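Local structure of ABC transporter, substrate binding protein (Aeropyrum pernix, 3EAF) at residues D123-F134 with F369-A378; D178-A186 with C205-L215. The protein probably binds a small solute outside the cell and delivers it to an ABC transporter in the membrane, and also carries a magnesium ion. One frame throughout, in Å; residues are numbered along the deposited sequence.

Interaction 1. Residues D123-F134 with F369-A378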
# COMPACT_ATOMS: atom_id res chain seq x y z
N ASP A 123 2.25 7.55 3.83
CA ASP A 123 3.18 6.54 4.32
C ASP A 123 2.48 5.66 5.35
O ASP A 123 1.46 6.06 5.92
CB ASP A 123 4.38 7.21 4.95
CG ASP A 123 4.00 8.00 6.17
OD1 ASP A 123 4.17 7.49 7.29
OD2 ASP A 123 3.49 9.12 5.99
N TYR A 124 3.04 4.48 5.61
CA TYR A 124 2.50 3.51 6.58
C TYR A 124 2.23 4.06 7.98
O TYR A 124 1.30 3.63 8.65
CB TYR A 124 3.46 2.33 6.72
CG TYR A 124 3.41 1.29 5.63
CD1 TYR A 124 4.58 0.71 5.15
CD2 TYR A 124 2.19 0.86 5.09
CE1 TYR A 124 4.56 -0.27 4.16
CE2 TYR A 124 2.15 -0.12 4.08
CZ TYR A 124 3.35 -0.67 3.63
OH TYR A 124 3.34 -1.64 2.65
N SER A 125 3.07 4.99 8.43
CA SER A 125 2.97 5.52 9.79
C SER A 125 1.77 6.48 9.92
O SER A 125 0.96 6.33 10.83
CB SER A 125 4.28 6.20 10.19
OG SER A 125 5.39 5.33 9.98
N THR A 126 1.67 7.43 8.99
CA THR A 126 0.52 8.33 8.88
C THR A 126 -0.79 7.56 8.71
O THR A 126 -1.80 7.92 9.32
CB THR A 126 0.67 9.30 7.69
OG1 THR A 126 1.92 10.00 7.81
CG2 THR A 126 -0.48 10.30 7.63
N GLN A 127 -0.76 6.52 7.88
CA GLN A 127 -1.90 5.61 7.74
C GLN A 127 -2.28 4.97 9.09
O GLN A 127 -3.44 5.01 9.50
CB GLN A 127 -1.61 4.51 6.70
CG GLN A 127 -1.64 5.00 5.25
CD GLN A 127 -1.57 3.87 4.22
OE1 GLN A 127 -0.77 3.91 3.28
NE2 GLN A 127 -2.43 2.88 4.40
N ALA A 128 -1.28 4.39 9.76
CA ALA A 128 -1.48 3.72 11.05
C ALA A 128 -2.05 4.67 12.10
O ALA A 128 -3.01 4.34 12.79
CB ALA A 128 -0.18 3.11 11.55
N CYS A 129 -1.46 5.86 12.20
CA CYS A 129 -1.88 6.83 13.20
C CYS A 129 -3.28 7.38 12.90
O CYS A 129 -4.04 7.68 13.82
CB CYS A 129 -0.85 7.93 13.36
SG CYS A 129 0.73 7.33 14.04
N SER A 130 -3.61 7.49 11.61
CA SER A 130 -4.95 7.87 11.18
C SER A 130 -6.00 6.84 11.60
O SER A 130 -7.07 7.20 12.09
CB SER A 130 -5.00 8.06 9.66
OG SER A 130 -4.23 9.19 9.27
N GLY A 131 -5.68 5.56 11.41
CA GLY A 131 -6.56 4.46 11.81
C GLY A 131 -6.73 4.36 13.32
O GLY A 131 -7.82 4.04 13.81
N LEU A 132 -5.65 4.62 14.06
CA LEU A 132 -5.67 4.54 15.52
C LEU A 132 -6.42 5.71 16.15
O LEU A 132 -7.08 5.55 17.17
CB LEU A 132 -4.24 4.43 16.07
CG LEU A 132 -3.54 3.09 15.77
CD1 LEU A 132 -2.03 3.22 15.98
CD2 LEU A 132 -4.13 1.94 16.61
N ALA A 133 -6.30 6.89 15.52
CA ALA A 133 -7.08 8.07 15.88
C ALA A 133 -8.57 7.80 15.69
O ALA A 133 -9.39 8.19 16.54
CB ALA A 133 -6.64 9.28 15.05
N PHE A 134 -8.91 7.14 14.59
CA PHE A 134 -10.28 6.67 14.37
C PHE A 134 -10.77 5.82 15.55
O PHE A 134 -11.86 6.07 16.09
CB PHE A 134 -10.43 5.87 13.06
CG PHE A 134 -11.66 4.99 13.04
CD1 PHE A 134 -12.90 5.51 12.70
CD2 PHE A 134 -11.58 3.66 13.43
CE1 PHE A 134 -14.04 4.72 12.72
CE2 PHE A 134 -12.71 2.85 13.46
CZ PHE A 134 -13.94 3.38 13.10
N PHE A 369 -10.69 9.41 7.47
CA PHE A 369 -10.11 9.77 8.76
C PHE A 369 -8.64 10.15 8.64
O PHE A 369 -7.94 9.67 7.76
CB PHE A 369 -10.31 8.64 9.78
CG PHE A 369 -11.76 8.37 10.08
CD1 PHE A 369 -12.43 9.11 11.06
CD2 PHE A 369 -12.46 7.40 9.38
CE1 PHE A 369 -13.77 8.87 11.33
CE2 PHE A 369 -13.81 7.16 9.64
CZ PHE A 369 -14.47 7.89 10.62
N GLU A 370 -8.20 11.04 9.52
CA GLU A 370 -6.84 11.57 9.48
C GLU A 370 -6.31 11.76 10.90
O GLU A 370 -7.05 12.18 11.79
CB GLU A 370 -6.83 12.91 8.74
CG GLU A 370 -5.47 13.36 8.23
CD GLU A 370 -5.50 14.74 7.59
OE1 GLU A 370 -6.59 15.19 7.18
OE2 GLU A 370 -4.43 15.37 7.49
N ALA A 371 -5.04 11.46 11.09
CA ALA A 371 -4.36 11.72 12.36
C ALA A 371 -4.30 13.23 12.63
O ALA A 371 -4.30 14.02 11.67
CB ALA A 371 -2.95 11.13 12.32
N PRO A 372 -4.27 13.64 13.92
CA PRO A 372 -4.15 15.06 14.24
C PRO A 372 -3.02 15.73 13.48
O PRO A 372 -1.97 15.11 13.25
CB PRO A 372 -3.83 15.06 15.75
CG PRO A 372 -4.44 13.81 16.26
CD PRO A 372 -4.37 12.80 15.13
N SER A 373 -3.23 16.98 13.09
CA SER A 373 -2.26 17.74 12.30
C SER A 373 -0.89 17.87 12.98
O SER A 373 0.13 17.94 12.30
CB SER A 373 -2.82 19.13 11.98
OG SER A 373 -4.06 19.03 11.29
N GLN A 374 -0.88 17.90 14.31
CA GLN A 374 0.34 18.17 15.07
C GLN A 374 1.24 16.93 15.20
O GLN A 374 2.39 17.04 15.63
CB GLN A 374 0.00 18.78 16.44
CG GLN A 374 -0.96 17.96 17.33
CD GLN A 374 -1.79 18.81 18.32
OE1 GLN A 374 -1.46 19.96 18.61
NE2 GLN A 374 -2.87 18.22 18.83
N VAL A 375 0.72 15.77 14.81
CA VAL A 375 1.45 14.51 14.93
C VAL A 375 2.20 14.24 13.63
O VAL A 375 1.60 13.96 12.59
CB VAL A 375 0.50 13.33 15.25
CG1 VAL A 375 1.29 12.04 15.46
CG2 VAL A 375 -0.35 13.64 16.48
N ASP A 376 3.52 14.34 13.69
CA ASP A 376 4.36 14.17 12.51
C ASP A 376 4.79 12.71 12.37
O ASP A 376 5.97 12.37 12.52
CB ASP A 376 5.56 15.11 12.55
CG ASP A 376 6.11 15.41 11.17
OD1 ASP A 376 5.78 14.70 10.19
OD2 ASP A 376 6.89 16.38 11.06
N CYS A 377 3.81 11.85 12.08
CA CYS A 377 4.01 10.41 11.94
C CYS A 377 5.17 10.06 11.00
O CYS A 377 6.01 9.22 11.33
CB CYS A 377 2.73 9.76 11.41
SG CYS A 377 1.20 10.57 11.92
N ALA A 378 5.19 10.71 9.84
CA ALA A 378 6.19 10.46 8.81
C ALA A 378 7.59 10.71 9.32
O ALA A 378 8.45 9.83 9.26
CB ALA A 378 5.90 11.31 7.58
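F134 and F369 meet as a T-shaped (edge-to-face) pair where helix 124-139 of a periplasmic-binding-protein fold packs against the end of edge strand 363-369 and the chain that follows it. The centroids lie 4.8 Å apart with the planes at 64°, and F134 CD1 stands over the centre of the F369 ring. With chi1 at 160°, F134 carries its ring away from its own backbone N, beside the carbonyl carbon, and brings the CD1 edge onto that face; F252 meets F134 as well. One turn back, S130 OG works twice: it accepts from A371 N at 3.0 Å and donates to T126 O, which S130 N reaches from the opposite face of the carbonyl plane. Beside this bond the A371 methyl lies against C129 CB, and P372 CD approaches the methyl of A133. Nearer the helix start, C377 points its CB at T126 N and lays SG alongside C129 CB, 3.6 Å away. D123, the N-cap, turns OD2 to the methyl of A378, while OD1 takes T126 N in a nearly straight bond (167°) from above the carboxylate plane. The same carboxylate is held by a second grip: T126 OG1 donates to D123 OD2 on its syn side, at 2.6 Å.

Interaction 2. Residues D178-A186 with C205-L215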
# COMPACT_ATOMS: atom_id res chain seq x y z
N ASP A 178 5.13 -10.88 18.68
CA ASP A 178 5.86 -11.30 17.48
C ASP A 178 5.03 -12.28 16.64
O ASP A 178 5.15 -13.50 16.79
CB ASP A 178 7.21 -11.91 17.88
CG ASP A 178 8.22 -11.92 16.73
OD1 ASP A 178 7.82 -11.82 15.55
OD2 ASP A 178 9.43 -12.03 17.02
N LEU A 179 4.20 -11.73 15.76
CA LEU A 179 3.42 -12.55 14.84
C LEU A 179 4.16 -12.67 13.52
O LEU A 179 4.37 -11.66 12.83
CB LEU A 179 2.02 -11.95 14.63
CG LEU A 179 1.10 -12.72 13.67
CD1 LEU A 179 0.55 -13.98 14.32
CD2 LEU A 179 -0.04 -11.81 13.21
N PRO A 180 4.59 -13.90 13.16
CA PRO A 180 5.34 -14.08 11.92
C PRO A 180 4.54 -13.69 10.68
O PRO A 180 3.32 -13.86 10.65
CB PRO A 180 5.64 -15.58 11.91
CG PRO A 180 5.56 -15.99 13.36
CD PRO A 180 4.41 -15.17 13.88
N LEU A 181 5.23 -13.18 9.66
CA LEU A 181 4.61 -12.92 8.36
C LEU A 181 4.00 -14.20 7.78
O LEU A 181 2.95 -14.16 7.13
CB LEU A 181 5.63 -12.32 7.39
CG LEU A 181 5.16 -11.89 5.99
CD1 LEU A 181 4.35 -10.58 6.04
CD2 LEU A 181 6.37 -11.74 5.05
N ARG A 182 4.66 -15.33 8.02
CA ARG A 182 4.20 -16.63 7.56
C ARG A 182 3.53 -17.41 8.69
O ARG A 182 3.63 -18.64 8.76
CB ARG A 182 5.37 -17.45 6.99
CG ARG A 182 6.11 -16.82 5.83
CD ARG A 182 7.51 -17.42 5.72
NE ARG A 182 8.34 -16.75 4.72
CZ ARG A 182 9.05 -15.64 4.94
NH1 ARG A 182 9.05 -15.05 6.13
NH2 ARG A 182 9.77 -15.12 3.95
N ALA A 183 2.83 -16.69 9.57
CA ALA A 183 2.18 -17.26 10.74
C ALA A 183 1.31 -18.48 10.43
O ALA A 183 0.52 -18.47 9.49
CB ALA A 183 1.33 -16.20 11.44
N THR A 184 1.46 -19.52 11.24
CA THR A 184 0.53 -20.64 11.26
C THR A 184 -0.66 -20.29 12.15
O THR A 184 -0.63 -19.28 12.86
CB THR A 184 1.19 -21.92 11.81
OG1 THR A 184 1.57 -21.70 13.18
CG2 THR A 184 2.44 -22.30 11.00
N GLU A 185 -1.70 -21.12 12.12
CA GLU A 185 -2.83 -21.00 13.04
C GLU A 185 -2.36 -21.03 14.51
O GLU A 185 -2.83 -20.25 15.35
CB GLU A 185 -3.83 -22.11 12.76
CG GLU A 185 -5.11 -22.03 13.58
CD GLU A 185 -6.03 -23.21 13.33
OE1 GLU A 185 -5.60 -24.36 13.53
OE2 GLU A 185 -7.20 -22.98 12.94
N ALA A 186 -1.41 -21.93 14.79
CA ALA A 186 -0.84 -22.06 16.13
C ALA A 186 -0.10 -20.79 16.57
O ALA A 186 -0.21 -20.40 17.74
CB ALA A 186 0.09 -23.27 16.20
N CYS A 205 -2.32 -4.86 13.86
CA CYS A 205 -1.53 -5.88 13.16
C CYS A 205 -0.84 -5.31 11.92
O CYS A 205 -1.49 -4.72 11.06
CB CYS A 205 -2.36 -7.11 12.81
SG CYS A 205 -1.35 -8.48 12.18
N GLY A 206 0.47 -5.51 11.83
CA GLY A 206 1.27 -4.93 10.75
C GLY A 206 1.63 -5.84 9.58
O GLY A 206 2.41 -5.45 8.72
N ASN A 207 1.02 -7.03 9.54
CA ASN A 207 1.32 -8.03 8.50
C ASN A 207 0.26 -8.06 7.38
O ASN A 207 -0.70 -7.29 7.42
CB ASN A 207 1.43 -9.43 9.12
CG ASN A 207 2.56 -9.56 10.13
OD1 ASN A 207 3.38 -8.65 10.31
ND2 ASN A 207 2.61 -10.70 10.81
N THR A 208 0.45 -8.95 6.41
CA THR A 208 -0.51 -9.11 5.31
C THR A 208 -1.75 -9.89 5.76
O THR A 208 -1.76 -10.46 6.85
CB THR A 208 0.12 -9.80 4.06
OG1 THR A 208 0.40 -11.17 4.36
CG2 THR A 208 1.41 -9.09 3.64
N ILE A 209 -2.76 -9.92 4.89
CA ILE A 209 -4.08 -10.48 5.21
C ILE A 209 -4.07 -11.90 5.78
O ILE A 209 -4.94 -12.24 6.58
CB ILE A 209 -5.07 -10.37 3.99
CG1 ILE A 209 -6.51 -10.70 4.42
CG2 ILE A 209 -4.58 -11.21 2.80
CD1 ILE A 209 -7.58 -10.33 3.39
N SER A 210 -3.10 -12.73 5.38
CA SER A 210 -3.04 -14.12 5.83
C SER A 210 -2.89 -14.24 7.34
O SER A 210 -3.69 -14.91 7.99
CB SER A 210 -1.91 -14.88 5.12
OG SER A 210 -2.17 -14.94 3.72
N SER A 211 -1.87 -13.61 7.90
CA SER A 211 -1.67 -13.67 9.35
C SER A 211 -2.63 -12.77 10.12
O SER A 211 -3.06 -13.13 11.21
CB SER A 211 -0.21 -13.39 9.72
OG SER A 211 0.20 -12.13 9.26
N CYS A 212 -2.98 -11.60 9.56
CA CYS A 212 -3.98 -10.72 10.18
C CYS A 212 -5.30 -11.44 10.41
O CYS A 212 -5.89 -11.34 11.48
CB CYS A 212 -4.24 -9.48 9.33
SG CYS A 212 -2.95 -8.22 9.38
N SER A 213 -5.76 -12.15 9.39
CA SER A 213 -7.02 -12.89 9.47
C SER A 213 -6.96 -14.07 10.45
O SER A 213 -7.90 -14.28 11.23
CB SER A 213 -7.45 -13.36 8.09
OG SER A 213 -7.60 -12.25 7.22
N LEU A 214 -5.87 -14.82 10.41
CA LEU A 214 -5.63 -15.89 11.38
C LEU A 214 -5.68 -15.37 12.82
O LEU A 214 -6.24 -16.03 13.71
CB LEU A 214 -4.29 -16.58 11.11
CG LEU A 214 -4.19 -17.58 9.95
CD1 LEU A 214 -2.76 -18.04 9.82
CD2 LEU A 214 -5.11 -18.77 10.14
N LEU A 215 -5.10 -14.20 13.03
CA LEU A 215 -5.07 -13.55 14.34
C LEU A 215 -6.47 -13.11 14.78
O LEU A 215 -6.87 -13.37 15.91
CB LEU A 215 -4.12 -12.34 14.34
CG LEU A 215 -3.94 -11.59 15.67
CD1 LEU A 215 -3.17 -12.43 16.68
CD2 LEU A 215 -3.24 -10.24 15.44
O HOH W 1 1.08 -12.30 6.74
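The side-chain amide of N207 supplies the direct hydrogen bond between segments 178-186 and 205-215. Its ND2 donates to L179 O at 2.8 Å, nearly straight at 161°; the acceptor lies in the plane of the amide, whereas the nitrogen sits above the plane of the L179 carbonyl. A second bond in the amide plane runs from N207 ND2 to S211 OG (3.2 Å), and N207 OD1 is held by D149 N and S155 OG, so both ends of the amide are engaged and its rotation is fixed. Were N207 an alanine, L179 O would probably lose this donor and S211 OG one of its partners, with a gap opened beside the L179 side chain.

Water 1 makes a further polar bridge: it donates to L181 O and to T208 OG1, each at 2.7 Å, and also bonds S211 OG. S211 holds OG between its backbone N and carbonyl carbon (chi1 58°), within range of both the water and the N207 amide. T208 OG1 has its main partner in D19.

Apolar and van der Waals contacts complete the interface. L179 CD2 is wedged among C205 SG, S211 CB and L215 CD2, with the sulfur 3.7 Å away. The methyl of A183 abuts S211 CB at 3.6 Å, and L181 CD1 reaches T208 CG2. L214 CD1 packs on the backbone 3.3 Å from A183 O, just ahead of T184, the N-cap of helix 185-196.

The contact thus joins the chain just after two strands consecutive in sequence, 171-178 and 202-205, across a beta-alpha-beta crossover through helix 185-196, in the Rossmann-like alpha/beta lobe of a periplasmic binding protein.

How the interactions relate
Both contacts belong to the lobe built on the seven-stranded mixed sheet, their centres 23 Å apart; about 7 Å separates their nearest atoms. Interaction 1 lies at the edge formed by strand 363-369, with helix 124-139 leading into strand 142-148; interaction 2 lies beyond the ends of strands 171-178 and 202-205, toward the other edge. Along the chain both segments of interaction 2 fall between the two of interaction 1, which brings the C-terminal segment back to the helix that opens this lobe's alpha/beta run. One contact therefore joins parts of the lobe more than 230 residues apart, while the other ties two consecutive beta-alpha units whose strands flank strand 142-148.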